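Local coordinates for farnesyl diphosphate synthase (Rhodobacter capsulatus, PDB 3LVS), which probably condenses isopentenyl diphosphate with shorter allylic diphosphates to build farnesyl diphosphate, at residues B[171-176]-B[242-247]. Numbering follows the deposited sequence.
Sequences EIIRLQ and ATFVSL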
ATOM      1  N   GLU B 171      19.978  19.059   2.094  1.00 51.35           N
ATOM      2  CA  GLU B 171      19.002  18.605   1.124  1.00 49.10           C
ATOM      3  C   GLU B 171      19.258  17.163   0.717  1.00 49.07           C
ATOM      4  O   GLU B 171      18.346  16.358   0.821  1.00 50.52           O
ATOM      5  CB  GLU B 171      18.955  19.535  -0.092  1.00 48.80           C
ATOM      6  CG  GLU B 171      18.189  20.837   0.171  1.00 57.03           C
ATOM      7  CD  GLU B 171      18.469  21.940  -0.859  1.00 66.04           C
ATOM      8  OE1 GLU B 171      19.405  21.801  -1.682  1.00 67.48           O
ATOM      9  OE2 GLU B 171      17.747  22.958  -0.832  1.00 68.50           O
ATOM     10  N   ILE B 172      20.485  16.831   0.297  1.00 44.20           N
ATOM     11  CA  ILE B 172      20.806  15.445  -0.053  1.00 45.03           C
ATOM     12  C   ILE B 172      20.749  14.474   1.137  1.00 51.26           C
ATOM     13  O   ILE B 172      20.604  13.270   0.945  1.00 49.78           O
ATOM     14  CB  ILE B 172      22.148  15.272  -0.860  1.00 46.79           C
ATOM     15  CG1 ILE B 172      23.392  15.465   0.004  1.00 50.96           C
ATOM     16  CG2 ILE B 172      22.183  16.181  -2.081  1.00 42.57           C
ATOM     17  CD1 ILE B 172      24.655  14.852  -0.649  1.00 53.00           C
ATOM     18  N   ILE B 173      20.841  15.007   2.357  1.00 53.74           N
ATOM     19  CA  ILE B 173      20.629  14.209   3.558  1.00 53.81           C
ATOM     20  C   ILE B 173      19.133  13.905   3.719  1.00 53.17           C
ATOM     21  O   ILE B 173      18.776  12.751   3.927  1.00 49.70           O
ATOM     22  CB  ILE B 173      21.274  14.858   4.835  1.00 53.48           C
ATOM     23  CG1 ILE B 173      22.791  14.629   4.826  1.00 56.92           C
ATOM     24  CG2 ILE B 173      20.693  14.277   6.138  1.00 45.00           C
ATOM     25  CD1 ILE B 173      23.548  15.473   5.860  1.00 47.86           C
ATOM     26  N   ARG B 174      18.282  14.929   3.593  1.00 50.95           N
ATOM     27  CA  ARG B 174      16.813  14.783   3.627  1.00 56.25           C
ATOM     28  C   ARG B 174      16.290  13.849   2.520  1.00 55.16           C
ATOM     29  O   ARG B 174      15.348  13.074   2.721  1.00 52.99           O
ATOM     30  CB  ARG B 174      16.142  16.150   3.499  1.00 53.89           C
ATOM     31  CG  ARG B 174      14.625  16.142   3.729  1.00 65.46           C
ATOM     32  CD  ARG B 174      14.088  17.550   4.025  1.00 73.99           C
ATOM     33  NE  ARG B 174      13.387  18.180   2.902  1.00 74.22           N
ATOM     34  CZ  ARG B 174      13.967  18.843   1.898  1.00 76.72           C
ATOM     35  NH1 ARG B 174      13.219  19.380   0.945  1.00 75.24           N
ATOM     36  NH2 ARG B 174      15.285  18.974   1.832  1.00 84.98           N
ATOM     37  N   LEU B 175      16.932  13.932   1.362  1.00 55.19           N
ATOM     38  CA  LEU B 175      16.672  13.060   0.241  1.00 56.21           C
ATOM     39  C   LEU B 175      16.896  11.594   0.641  1.00 58.75           C
ATOM     40  O   LEU B 175      15.945  10.807   0.665  1.00 59.56           O
ATOM     41  CB  LEU B 175      17.592  13.466  -0.910  1.00 56.26           C
ATOM     42  CG  LEU B 175      17.136  13.337  -2.360  1.00 63.29           C
ATOM     43  CD1 LEU B 175      15.688  13.731  -2.504  1.00 60.75           C
ATOM     44  CD2 LEU B 175      18.004  14.216  -3.246  1.00 55.24           C
ATOM     45  N   GLN B 176      18.152  11.264   0.964  1.00 58.07           N
ATOM     46  CA  GLN B 176      18.603   9.968   1.490  1.00 49.21           C
ATOM     47  C   GLN B 176      17.683   9.386   2.578  1.00 48.59           C
ATOM     48  O   GLN B 176      17.342   8.206   2.536  1.00 47.32           O
ATOM     49  CB  GLN B 176      20.028  10.140   2.045  1.00 51.86           C
ATOM     50  CG  GLN B 176      20.645   8.919   2.737  1.00 58.64           C
ATOM     51  CD  GLN B 176      20.225   8.785   4.190  1.00 52.49           C
ATOM     52  OE1 GLN B 176      20.160   9.773   4.927  1.00 64.93           O
ATOM     53  NE2 GLN B 176      19.902   7.566   4.598  1.00 55.41           N
ATOM     54  N   ALA B 242      24.436  16.527  -7.118  1.00 72.36           N
ATOM     55  CA  ALA B 242      25.327  16.687  -5.973  1.00 69.52           C
ATOM     56  C   ALA B 242      25.317  15.437  -5.091  1.00 66.23           C
ATOM     57  O   ALA B 242      24.274  15.033  -4.572  1.00 67.24           O
ATOM     58  CB  ALA B 242      24.958  17.929  -5.162  1.00 71.23           C
ATOM     59  N   THR B 243      26.495  14.837  -4.947  1.00 62.18           N
ATOM     60  CA  THR B 243      26.708  13.653  -4.126  1.00 59.91           C
ATOM     61  C   THR B 243      27.527  14.018  -2.880  1.00 61.28           C
ATOM     62  O   THR B 243      28.005  15.149  -2.745  1.00 64.05           O
ATOM     63  CB  THR B 243      27.498  12.590  -4.908  1.00 60.29           C
ATOM     64  OG1 THR B 243      28.858  13.015  -5.017  1.00 56.59           O
ATOM     65  CG2 THR B 243      26.923  12.396  -6.314  1.00 55.66           C
ATOM     66  N   PHE B 244      27.709  13.052  -1.983  1.00 57.01           N
ATOM     67  CA  PHE B 244      28.526  13.260  -0.796  1.00 54.72           C
ATOM     68  C   PHE B 244      30.011  13.386  -1.133  1.00 53.92           C
ATOM     69  O   PHE B 244      30.749  13.999  -0.393  1.00 54.57           O
ATOM     70  CB  PHE B 244      28.283  12.157   0.243  1.00 54.33           C
ATOM     71  CG  PHE B 244      26.925  12.223   0.888  1.00 52.14           C
ATOM     72  CD1 PHE B 244      26.685  13.094   1.960  1.00 47.58           C
ATOM     73  CD2 PHE B 244      25.881  11.423   0.428  1.00 45.16           C
ATOM     74  CE1 PHE B 244      25.429  13.159   2.558  1.00 43.66           C
ATOM     75  CE2 PHE B 244      24.617  11.485   1.019  1.00 56.05           C
ATOM     76  CZ  PHE B 244      24.390  12.365   2.083  1.00 45.05           C
ATOM     77  N   VAL B 245      30.450  12.813  -2.247  1.00 53.56           N
ATOM     78  CA  VAL B 245      31.834  13.002  -2.679  1.00 54.05           C
ATOM     79  C   VAL B 245      32.059  14.427  -3.220  1.00 57.33           C
ATOM     80  O   VAL B 245      33.040  15.078  -2.864  1.00 58.51           O
ATOM     81  CB  VAL B 245      32.295  11.909  -3.681  1.00 53.84           C
ATOM     82  CG1 VAL B 245      33.693  12.214  -4.222  1.00 50.38           C
ATOM     83  CG2 VAL B 245      32.285  10.535  -3.008  1.00 48.19           C
ATOM     84  N   SER B 246      31.136  14.923  -4.042  1.00 57.15           N
ATOM     85  CA  SER B 246      31.234  16.294  -4.554  1.00 57.98           C
ATOM     86  C   SER B 246      31.154  17.341  -3.432  1.00 58.82           C
ATOM     87  O   SER B 246      31.855  18.348  -3.467  1.00 59.87           O
ATOM     88  CB  SER B 246      30.184  16.561  -5.648  1.00 57.04           C
ATOM     89  OG  SER B 246      28.896  16.823  -5.107  1.00 54.96           O
ATOM     90  N   LEU B 247      30.330  17.078  -2.423  1.00 56.51           N
ATOM     91  CA  LEU B 247      30.122  18.023  -1.335  1.00 53.85           C
ATOM     92  C   LEU B 247      31.192  17.974  -0.241  1.00 59.99           C
ATOM     93  O   LEU B 247      31.575  19.019   0.296  1.00 61.11           O
ATOM     94  CB  LEU B 247      28.737  17.819  -0.723  1.00 53.53           C
ATOM     95  CG  LEU B 247      27.605  18.790  -1.088  1.00 57.05           C
ATOM     96  CD1 LEU B 247      27.700  19.379  -2.488  1.00 56.05           C
ATOM     97  CD2 LEU B 247      26.268  18.116  -0.883  1.00 55.89           C
TER
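Ile172 reaches across to segment 242-247, its side chain running out across one face of the Phe244 ring. At CB the chain forks. The CG2 branch rests against the backbone just before the helix, 3.4 Å from Ala242 O, and the other branch leads outward: a chi1 of 74° tucks CG1 into the gap flanked by both backbone neighbours of CA, and the next torsion is extended. CG1 passes the far rim of the ring, 3.9 Å from Phe244 CZ. The CD1 methyl then comes to lie over the middle of the face, 3.5 Å from the Phe244 centroid and only 2° off the ring normal, a well-centred CH-pi contact. The two side chains run antiparallel alongside each other, Ile172 outward from its helix and Phe244 back toward it. The same CD1 meets Leu247 CD2 tip to tip at 3.6 Å. Near the plane of the ring, Ile173 CG1 approaches Phe244 CE1 at 3.8 Å, so two successive residues hold the aromatic group by face and edge.

No hydrogen bond crosses the interface; polar bonds instead shape the helix start. Thr243 is its N-cap, with OG1 accepting from Ser246 N at 3.1 Å and more weakly from Val245 N.

In the all-alpha isoprenoid synthase fold, the contact joins the early part of helix 169-195 to the start of short helix 244-248. Helix 200-222 borders both, Leu211 touching Phe244 and Gln176, and Asp218 accepting from Phe244 N.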